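Local coordinates for protein thioredoxin (Thermosipho africanus, PDB 6MOS) that probably reduces disulfide bonds in other proteins by thiol-disulfide exchange, as thioredoxins do, cycling its own cysteine pair between dithiol and disulfide, at residues Glu31-Asp36 with Pro68-Gln73; Ala43-Ile48 with Ile59-Val64; Pro80-Leu85 with Ser101-Thr106. One frame throughout, in Å; residues are numbered along the deposited sequence.

Contact 1: residues Glu31-Asp36 with Pro68-Gln73; sequences EYFKND and PSYPAQ
Glu31, Phe33, Tyr70 and Pro71 form a buried strand-to-helix contact, in which the short helix 69-73 sits on the face of the thioredoxin-fold sheet opposite helix 39-55. It has one polar bond at its edge and apolar packing beside it. Strand 31-34 and helix 69-73 run strongly across each other, with 107° between their directions and axes 10.6 Å apart.

The polar link is a hydrogen bond from Tyr70 OH to Glu31 OE1, 2.6 Å long. OE1 accepts with its syn lone pair, on the side of the other carboxylate oxygen. It lies at the edge of the Tyr70 ring, in the ring plane, while the carboxylate itself is turned 88° to that plane. The extended Glu31 chain carries the carboxylate out to the hydroxyl. Glu31 OE2 forms a salt bridge with Lys29 NZ, so both oxygens have partners. This would probably favour the ionised carboxylate.

Phe33 packs next to this bond. Its CZ meets Tyr70 CE2 at 3.8 Å, and the two side chains cross at about a right angle. Tyr70 CE2 lies at the edge of the Phe33 ring, near its plane. Pro71 CG also comes to this edge, 3.9 Å from Phe33 CD2. Tyr70 CG lies opposite the backbone N (chi1 175°), which directs the hydroxyl end to Glu31.

Strand 29-34 lies between strand 58-63, whose Ile62 touches Phe33, Tyr70 and Pro71, and strand 81-86, whose Thr81 and Ile83 touch Phe33. Tyr32 points to the other face, where helix 39-55 packs.

Contact 2: residues Ala43-Ile48 with Ile59-Val64; sequences AMLPKI and IEVIDV. With TAM (tris(hydroxyethyl)aminomethane), chain B.
Leu45 and Ile48 of helix 39-55 pack on Val61 and Ile59 of strand 58-63. The apolar contact consists of two side-chain pairs. Leu45 CD1 lies 3.9 Å from Val61 CG2 and touches Val61 CG1 slightly less closely, so one methyl meets both branches of the valine. With CG opposite the backbone N (chi1 177°), Leu45 brings its end nearer the strand than the direction of its CB suggests. In the second pair, Ile59 CD1 lies 3.9 Å from Ile48 CG1. Ile59 CD1 is also 4.0 Å from Ile48 CG2 and touches the backbone oxygen of Ile48. Ile59 is extended through both torsions, which carries CD1 out to the helix. Ile48 is buried and also touches Tyr32 of strand 29-34 and Val103 of helix 100-115.

The polar contacts belong to the bound tris(hydroxyethyl)aminomethane, which lies along the backbone of the strand. Val61 N donates to O4 of the ligand at 2.8 Å, with an N-H...O angle of 159°. O4 of the ligand also makes a weak bond of 3.4 Å to Val61 O. A second hydroxyl, O5 of the ligand, donates to Ile59 O at 2.9 Å. The ligand thus uses backbone groups of Ile59 and Val61, while their side chains face the helix. Strand 58-63 is outermost in the sheet within this chain, which fits an edge with backbone groups available to a small molecule.

Strand 29-34, helix 39-55 and strand 58-63 form a beta-alpha-beta unit with parallel, adjacent strands. This crossover is characteristic of the N-terminal half of the thioredoxin fold, with the CxxC cysteines Cys38 and Cys41 at the start of its helix.

Contact 3: residues Pro80-Leu85 with Ser101-Thr106; sequences PTVIIL and SEVINT
Val82 and Ile84 of strand 81-86 meet Val103 and Thr106 of helix 100-115 in a buried apolar contact. Strand and helix segments run almost parallel, 4° apart, with axes 10.3 Å from each other. The C-terminal helix lies along a sheet strand in the C-terminal half of the thioredoxin fold.

Val103 CG1 serves both strand residues. Val103 CG1 lies 4.1 Å from both Val82 CG1 and Ile84 CD1. Each valine has CG1 opposite its backbone N (chi1 176° in Val82, 180° in Val103), and these two methyls face each other. Ile84 is turned differently. Its CG1 stands opposite the carbonyl carbon, and the extended second torsion takes CD1 across to the helix. There Ile84 CD1 meets Thr106 CG2 at 3.9 Å.

Thr106 divides its two branches. Its methyl goes to Ile84, while Thr106 OG1 donates to Glu102 O at 3.1 Å, one turn back in the helix. Glu102 O also accepts from Thr106 N, and the two donors arrive from opposite faces of the carbonyl plane. The buried hydroxyl is thereby satisfied within the helix.

Phe94 of strand 89-95 touches both Ile84 and Thr106. Tyr32 of strand 29-34 touches Val82, and Ile48 of helix 39-55 packs on Val103.

From the N terminus, strand 29-34 opens contact 1, which closes at helix 69-73. Contact 2 is nested inside that loop and joins helix 39-55 to strand 58-63. Contact 3 follows in series and closes the loop from strand 81-86 to helix 100-115. None of the loops cross. All three contacts reach the same sheet, with contact 1 on one face and contacts 2 and 3 on the other. A Lys34-Asp63 salt bridge and backbone bonding between neighbouring strands join contacts 1 and 2. Backbone bonding also joins contacts 1 and 3. Ile48 against Val103 connects the two helices of contacts 2 and 3.

Contact 1: residues Glu31-Asp36 with Pro68-Gln73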
loop_
_atom_site.group_PDB
_atom_site.type_symbol
_atom_site.label_atom_id
_atom_site.label_comp_id
_atom_site.label_asym_id
_atom_site.label_seq_id
_atom_site.Cartn_x
_atom_site.Cartn_y
_atom_site.Cartn_z
ATOM N N GLU A 31 2.666 -2.653 -0.304
ATOM C CA GLU A 31 3.683 -1.862 0.376
ATOM C C GLU A 31 3.012 -0.601 0.898
ATOM O O GLU A 31 2.394 0.134 0.124
ATOM C CB GLU A 31 4.844 -1.535 -0.561
ATOM C CG GLU A 31 5.726 -2.801 -0.781
ATOM C CD GLU A 31 6.949 -2.580 -1.659
ATOM O OE1 GLU A 31 7.050 -1.525 -2.286
ATOM O OE2 GLU A 31 7.819 -3.497 -1.745
ATOM N N TYR A 32 3.114 -0.374 2.208
ATOM C CA TYR A 32 2.441 0.734 2.884
ATOM C C TYR A 32 3.520 1.651 3.439
ATOM O O TYR A 32 4.258 1.253 4.340
ATOM C CB TYR A 32 1.549 0.207 4.001
ATOM C CG TYR A 32 0.756 1.274 4.710
ATOM C CD1 TYR A 32 -0.347 1.839 4.106
ATOM C CD2 TYR A 32 1.104 1.696 5.986
ATOM C CE1 TYR A 32 -1.073 2.825 4.744
ATOM C CE2 TYR A 32 0.379 2.688 6.641
ATOM C CZ TYR A 32 -0.708 3.245 6.009
ATOM O OH TYR A 32 -1.454 4.226 6.642
ATOM N N PHE A 33 3.612 2.869 2.911
ATOM C CA PHE A 33 4.642 3.824 3.314
ATOM C C PHE A 33 4.054 4.810 4.310
ATOM O O PHE A 33 3.008 5.411 4.050
ATOM C CB PHE A 33 5.218 4.568 2.110
ATOM C CG PHE A 33 5.873 3.663 1.093
ATOM C CD1 PHE A 33 5.117 3.054 0.099
ATOM C CD2 PHE A 33 7.239 3.429 1.134
ATOM C CE1 PHE A 33 5.716 2.218 -0.845
ATOM C CE2 PHE A 33 7.850 2.593 0.197
ATOM C CZ PHE A 33 7.090 1.987 -0.788
ATOM N N LYS A 34 4.725 4.973 5.449
ATOM C CA LYS A 34 4.169 5.775 6.530
ATOM C C LYS A 34 5.298 6.479 7.269
ATOM O O LYS A 34 6.481 6.243 7.022
ATOM C CB LYS A 34 3.334 4.903 7.488
ATOM C CG LYS A 34 4.084 3.700 8.122
ATOM C CD LYS A 34 4.840 4.112 9.402
ATOM C CE LYS A 34 5.492 2.924 10.096
ATOM N NZ LYS A 34 5.986 3.342 11.447
ATOM N N ASN A 35 4.916 7.366 8.181
ATOM C CA ASN A 35 5.806 7.730 9.269
ATOM C C ASN A 35 4.962 7.850 10.527
ATOM O O ASN A 35 3.726 7.815 10.480
ATOM C CB ASN A 35 6.621 8.984 8.940
ATOM C CG ASN A 35 5.802 10.237 8.934
ATOM O OD1 ASN A 35 5.054 10.519 9.866
ATOM N ND2 ASN A 35 5.954 11.015 7.874
ATOM N N ASP A 36 5.622 7.938 11.673
ATOM C CA ASP A 36 4.854 7.840 12.903
ATOM C C ASP A 36 4.293 9.185 13.347
ATOM O O ASP A 36 3.619 9.246 14.379
ATOM C CB ASP A 36 5.696 7.195 14.008
ATOM C CG ASP A 36 5.719 5.674 13.899
ATOM O OD1 ASP A 36 4.816 5.102 13.242
ATOM O OD2 ASP A 36 6.632 5.041 14.468
ATOM N N PRO A 68 14.722 5.430 4.971
ATOM C CA PRO A 68 14.337 6.230 3.794
ATOM C C PRO A 68 14.921 5.758 2.465
ATOM O O PRO A 68 14.496 6.270 1.419
ATOM C CB PRO A 68 14.871 7.626 4.146
ATOM C CG PRO A 68 16.082 7.330 4.974
ATOM C CD PRO A 68 15.749 6.098 5.787
ATOM N N SER A 69 15.860 4.806 2.467
ATOM C CA SER A 69 16.550 4.405 1.240
ATOM C C SER A 69 15.572 3.864 0.192
ATOM O O SER A 69 15.473 4.394 -0.918
ATOM C CB SER A 69 17.617 3.349 1.550
ATOM O OG SER A 69 18.699 3.903 2.273
ATOM N N TYR A 70 14.875 2.779 0.525
ATOM C CA TYR A 70 13.966 2.182 -0.456
ATOM C C TYR A 70 12.841 3.138 -0.866
ATOM O O TYR A 70 12.591 3.259 -2.079
ATOM C CB TYR A 70 13.415 0.843 0.069
ATOM C CG TYR A 70 12.364 0.234 -0.841
ATOM C CD1 TYR A 70 12.712 -0.321 -2.071
ATOM C CD2 TYR A 70 11.022 0.222 -0.475
ATOM C CE1 TYR A 70 11.740 -0.872 -2.913
ATOM C CE2 TYR A 70 10.044 -0.324 -1.310
ATOM C CZ TYR A 70 10.408 -0.868 -2.526
ATOM O OH TYR A 70 9.432 -1.405 -3.355
ATOM N N PRO A 71 12.171 3.857 0.043
ATOM C CA PRO A 71 11.186 4.858 -0.418
ATOM C C PRO A 71 11.772 5.869 -1.385
ATOM O O PRO A 71 11.110 6.252 -2.358
ATOM C CB PRO A 71 10.726 5.524 0.887
ATOM C CG PRO A 71 10.953 4.496 1.928
ATOM C CD PRO A 71 12.184 3.748 1.511
ATOM N N ALA A 72 13.017 6.298 -1.159
ATOM C CA ALA A 72 13.616 7.281 -2.054
ATOM C C ALA A 72 13.875 6.676 -3.428
ATOM O O ALA A 72 13.669 7.334 -4.454
ATOM C CB ALA A 72 14.904 7.828 -1.436
ATOM N N GLN A 73 14.301 5.412 -3.465
ATOM C CA GLN A 73 14.469 4.705 -4.731
ATOM C C GLN A 73 13.144 4.559 -5.471
ATOM O O GLN A 73 13.093 4.715 -6.697
ATOM C CB GLN A 73 15.087 3.329 -4.482
ATOM C CG GLN A 73 15.124 2.413 -5.705
ATOM C CD GLN A 73 15.430 0.962 -5.340
ATOM O OE1 GLN A 73 16.375 0.686 -4.598
ATOM N NE2 GLN A 73 14.625 0.030 -5.861
#

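Contact 2: residues Ala43-Ile48 with Ile59-Val64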
loop_
_atom_site.group_PDB
_atom_site.type_symbol
_atom_site.label_atom_id
_atom_site.label_comp_id
_atom_site.label_asym_id
_atom_site.label_seq_id
_atom_site.Cartn_x
_atom_site.Cartn_y
_atom_site.Cartn_z
ATOM N N ALA A 43 -4.390 5.923 11.324
ATOM C CA ALA A 43 -5.780 5.493 11.205
ATOM C C ALA A 43 -5.954 4.479 10.082
ATOM O O ALA A 43 -6.787 3.568 10.181
ATOM C CB ALA A 43 -6.691 6.707 10.969
ATOM N N MET A 44 -5.190 4.624 9.002
ATOM C CA MET A 44 -5.371 3.740 7.854
ATOM C C MET A 44 -4.642 2.417 8.031
ATOM O O MET A 44 -5.051 1.412 7.432
ATOM C CB MET A 44 -4.891 4.450 6.581
ATOM C CG MET A 44 -5.174 3.723 5.279
ATOM S SD MET A 44 -4.476 4.584 3.855
ATOM C CE MET A 44 -5.478 6.078 3.832
ATOM N N LEU A 45 -3.592 2.399 8.858
ATOM C CA LEU A 45 -2.748 1.213 8.998
ATOM C C LEU A 45 -3.526 -0.037 9.398
ATOM O O LEU A 45 -3.337 -1.081 8.756
ATOM C CB LEU A 45 -1.621 1.511 9.989
ATOM C CG LEU A 45 -0.706 0.314 10.268
ATOM C CD1 LEU A 45 -0.079 -0.148 8.973
ATOM C CD2 LEU A 45 0.344 0.695 11.281
ATOM N N PRO A 46 -4.380 -0.021 10.427
ATOM C CA PRO A 46 -5.113 -1.259 10.741
ATOM C C PRO A 46 -6.075 -1.676 9.645
ATOM O O PRO A 46 -6.288 -2.879 9.445
ATOM C CB PRO A 46 -5.838 -0.918 12.050
ATOM C CG PRO A 46 -5.914 0.549 12.072
ATOM C CD PRO A 46 -4.681 1.044 11.401
ATOM N N LYS A 47 -6.651 -0.721 8.915
ATOM C CA LYS A 47 -7.508 -1.076 7.793
ATOM C C LYS A 47 -6.711 -1.785 6.712
ATOM O O LYS A 47 -7.121 -2.839 6.213
ATOM C CB LYS A 47 -8.174 0.173 7.220
ATOM C CG LYS A 47 -8.887 1.064 8.231
ATOM C CD LYS A 47 -9.474 2.283 7.522
ATOM C CE LYS A 47 -10.129 3.274 8.483
ATOM N NZ LYS A 47 -11.440 2.776 8.986
ATOM N N ILE A 48 -5.568 -1.211 6.325
ATOM C CA ILE A 48 -4.805 -1.804 5.232
ATOM C C ILE A 48 -4.268 -3.165 5.649
ATOM O O ILE A 48 -4.204 -4.089 4.832
ATOM C CB ILE A 48 -3.692 -0.846 4.756
ATOM C CG1 ILE A 48 -3.078 -1.340 3.442
ATOM C CG2 ILE A 48 -2.601 -0.662 5.798
ATOM C CD1 ILE A 48 -4.028 -1.228 2.254
ATOM N N ILE A 59 2.060 -7.943 3.246
ATOM C CA ILE A 59 2.085 -6.493 3.376
ATOM C C ILE A 59 3.363 -6.093 4.089
ATOM O O ILE A 59 3.706 -6.660 5.133
ATOM C CB ILE A 59 0.856 -5.936 4.120
ATOM C CG1 ILE A 59 0.965 -4.416 4.219
ATOM C CG2 ILE A 59 0.716 -6.554 5.509
ATOM C CD1 ILE A 59 -0.317 -3.744 4.659
ATOM N N GLU A 60 4.076 -5.133 3.524
ATOM C CA GLU A 60 5.274 -4.607 4.151
ATOM C C GLU A 60 4.991 -3.171 4.570
ATOM O O GLU A 60 4.569 -2.360 3.742
ATOM C CB GLU A 60 6.459 -4.671 3.199
ATOM C CG GLU A 60 7.727 -4.160 3.845
ATOM C CD GLU A 60 8.946 -4.283 2.952
ATOM O OE1 GLU A 60 8.802 -4.709 1.782
ATOM O OE2 GLU A 60 10.051 -3.931 3.433
ATOM N N VAL A 61 5.183 -2.872 5.850
ATOM C CA VAL A 61 4.971 -1.521 6.365
ATOM C C VAL A 61 6.336 -0.852 6.434
ATOM O O VAL A 61 7.266 -1.381 7.057
ATOM C CB VAL A 61 4.270 -1.537 7.732
ATOM C CG1 VAL A 61 4.012 -0.108 8.207
ATOM C CG2 VAL A 61 2.956 -2.291 7.634
ATOM N N ILE A 62 6.479 0.279 5.752
ATOM C CA ILE A 62 7.774 0.902 5.519
ATOM C C ILE A 62 7.726 2.294 6.126
ATOM O O ILE A 62 6.856 3.097 5.768
ATOM C CB ILE A 62 8.108 0.965 4.022
ATOM C CG1 ILE A 62 8.141 -0.451 3.445
ATOM C CG2 ILE A 62 9.433 1.704 3.785
ATOM C CD1 ILE A 62 8.118 -0.506 1.944
ATOM N N ASP A 63 8.645 2.572 7.051
ATOM C CA ASP A 63 8.719 3.880 7.687
ATOM C C ASP A 63 9.709 4.734 6.903
ATOM O O ASP A 63 10.914 4.458 6.901
ATOM C CB ASP A 63 9.126 3.764 9.152
ATOM C CG ASP A 63 8.899 5.066 9.900
ATOM O OD1 ASP A 63 9.654 6.021 9.633
ATOM O OD2 ASP A 63 7.961 5.132 10.724
ATOM N N VAL A 64 9.201 5.791 6.260
ATOM C CA VAL A 64 10.024 6.567 5.334
ATOM C C VAL A 64 11.053 7.412 6.067
ATOM O O VAL A 64 12.024 7.867 5.452
ATOM C CB VAL A 64 9.141 7.438 4.420
ATOM C CG1 VAL A 64 8.163 6.548 3.670
ATOM C CG2 VAL A 64 8.406 8.540 5.214
HETATM C C TAM B . 7.309 -7.969 7.019
HETATM C C1 TAM B . 7.869 -6.634 7.542
HETATM C C2 TAM B . 5.830 -7.885 6.685
HETATM C C3 TAM B . 8.162 -8.372 5.799
HETATM C C4 TAM B . 6.862 -5.755 8.274
HETATM C C5 TAM B . 4.979 -8.744 7.625
HETATM C C6 TAM B . 7.410 -8.817 4.546
HETATM N N TAM B . 7.472 -8.977 8.061
HETATM O O4 TAM B . 6.596 -4.657 7.451
HETATM O O5 TAM B . 3.612 -8.498 7.416
HETATM O O6 TAM B . 7.070 -10.193 4.575
#

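Contact 3: residues Pro80-Leu85 with Ser101-Thr106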
loop_
_atom_site.group_PDB
_atom_site.type_symbol
_atom_site.label_atom_id
_atom_site.label_comp_id
_atom_site.label_asym_id
_atom_site.label_seq_id
_atom_site.Cartn_x
_atom_site.Cartn_y
_atom_site.Cartn_z
ATOM N N PRO A 80 0.180 8.894 3.674
ATOM C CA PRO A 80 0.430 7.493 3.299
ATOM C C PRO A 80 0.600 7.319 1.792
ATOM O O PRO A 80 0.024 8.089 1.014
ATOM C CB PRO A 80 -0.816 6.775 3.813
ATOM C CG PRO A 80 -1.897 7.819 3.745
ATOM C CD PRO A 80 -1.207 9.120 4.120
ATOM N N THR A 81 1.422 6.354 1.374
ATOM C CA THR A 81 1.433 5.903 -0.008
ATOM C C THR A 81 1.215 4.399 0.014
ATOM O O THR A 81 1.771 3.705 0.866
ATOM C CB THR A 81 2.745 6.256 -0.748
ATOM O OG1 THR A 81 2.852 7.676 -0.952
ATOM C CG2 THR A 81 2.829 5.550 -2.100
ATOM N N VAL A 82 0.368 3.909 -0.885
ATOM C CA VAL A 82 0.072 2.484 -0.996
ATOM C C VAL A 82 0.482 2.032 -2.387
ATOM O O VAL A 82 0.084 2.641 -3.383
ATOM C CB VAL A 82 -1.416 2.179 -0.739
ATOM C CG1 VAL A 82 -1.685 0.702 -0.960
ATOM C CG2 VAL A 82 -1.797 2.558 0.676
ATOM N N ILE A 83 1.289 0.973 -2.462
ATOM C CA ILE A 83 1.672 0.404 -3.745
ATOM C C ILE A 83 1.227 -1.049 -3.738
ATOM O O ILE A 83 1.548 -1.790 -2.806
ATOM C CB ILE A 83 3.185 0.523 -4.004
ATOM C CG1 ILE A 83 3.625 1.993 -3.980
ATOM C CG2 ILE A 83 3.551 -0.069 -5.358
ATOM C CD1 ILE A 83 5.071 2.190 -4.380
ATOM N N ILE A 84 0.436 -1.440 -4.735
ATOM C CA ILE A 84 0.065 -2.837 -4.930
ATOM C C ILE A 84 0.990 -3.424 -5.989
ATOM O O ILE A 84 1.198 -2.818 -7.048
ATOM C CB ILE A 84 -1.415 -2.966 -5.331
ATOM C CG1 ILE A 84 -2.296 -2.246 -4.298
ATOM C CG2 ILE A 84 -1.801 -4.428 -5.435
ATOM C CD1 ILE A 84 -3.762 -2.166 -4.681
ATOM N N LEU A 85 1.574 -4.583 -5.701
ATOM C CA LEU A 85 2.517 -5.193 -6.624
ATOM C C LEU A 85 2.159 -6.651 -6.858
ATOM O O LEU A 85 1.509 -7.297 -6.030
ATOM C CB LEU A 85 3.967 -5.109 -6.117
ATOM C CG LEU A 85 4.531 -3.715 -5.845
ATOM C CD1 LEU A 85 4.435 -3.390 -4.361
ATOM C CD2 LEU A 85 5.957 -3.584 -6.340
ATOM N N SER A 101 -11.251 2.623 0.219
ATOM C CA SER A 101 -12.108 1.827 -0.659
ATOM C C SER A 101 -11.504 1.661 -2.053
ATOM O O SER A 101 -11.688 0.608 -2.682
ATOM C CB SER A 101 -13.496 2.461 -0.753
ATOM O OG SER A 101 -13.412 3.785 -1.232
ATOM N N GLU A 102 -10.783 2.673 -2.549
ATOM C CA GLU A 102 -10.115 2.546 -3.845
ATOM C C GLU A 102 -9.100 1.417 -3.830
ATOM O O GLU A 102 -8.957 0.694 -4.821
ATOM C CB GLU A 102 -9.412 3.843 -4.230
ATOM C CG GLU A 102 -10.283 5.076 -4.243
ATOM C CD GLU A 102 -9.479 6.310 -4.568
ATOM O OE1 GLU A 102 -8.524 6.203 -5.369
ATOM O OE2 GLU A 102 -9.778 7.382 -4.012
ATOM N N VAL A 103 -8.373 1.261 -2.719
ATOM C CA VAL A 103 -7.388 0.190 -2.612
ATOM C C VAL A 103 -8.068 -1.170 -2.681
ATOM O O VAL A 103 -7.637 -2.064 -3.418
ATOM C CB VAL A 103 -6.571 0.340 -1.317
ATOM C CG1 VAL A 103 -5.540 -0.789 -1.203
ATOM C CG2 VAL A 103 -5.893 1.703 -1.295
ATOM N N ILE A 104 -9.142 -1.350 -1.909
ATOM C CA ILE A 104 -9.865 -2.617 -1.948
ATOM C C ILE A 104 -10.384 -2.885 -3.351
ATOM O O ILE A 104 -10.293 -4.012 -3.863
ATOM C CB ILE A 104 -11.007 -2.623 -0.916
ATOM C CG1 ILE A 104 -10.438 -2.547 0.501
ATOM C CG2 ILE A 104 -11.855 -3.886 -1.077
ATOM C CD1 ILE A 104 -11.477 -2.259 1.565
ATOM N N ASN A 105 -10.932 -1.852 -3.998
ATOM C CA ASN A 105 -11.504 -2.035 -5.326
ATOM C C ASN A 105 -10.445 -2.474 -6.330
ATOM O O ASN A 105 -10.707 -3.332 -7.180
ATOM C CB ASN A 105 -12.180 -0.747 -5.779
ATOM C CG ASN A 105 -13.306 -1.004 -6.739
ATOM O OD1 ASN A 105 -13.218 -0.661 -7.921
ATOM N ND2 ASN A 105 -14.375 -1.628 -6.245
ATOM N N THR A 106 -9.239 -1.903 -6.244
ATOM C CA THR A 106 -8.177 -2.283 -7.171
ATOM C C THR A 106 -7.733 -3.718 -6.929
ATOM O O THR A 106 -7.508 -4.475 -7.884
ATOM C CB THR A 106 -6.989 -1.323 -7.048
ATOM O OG1 THR A 106 -7.390 -0.007 -7.448
ATOM C CG2 THR A 106 -5.829 -1.774 -7.920
#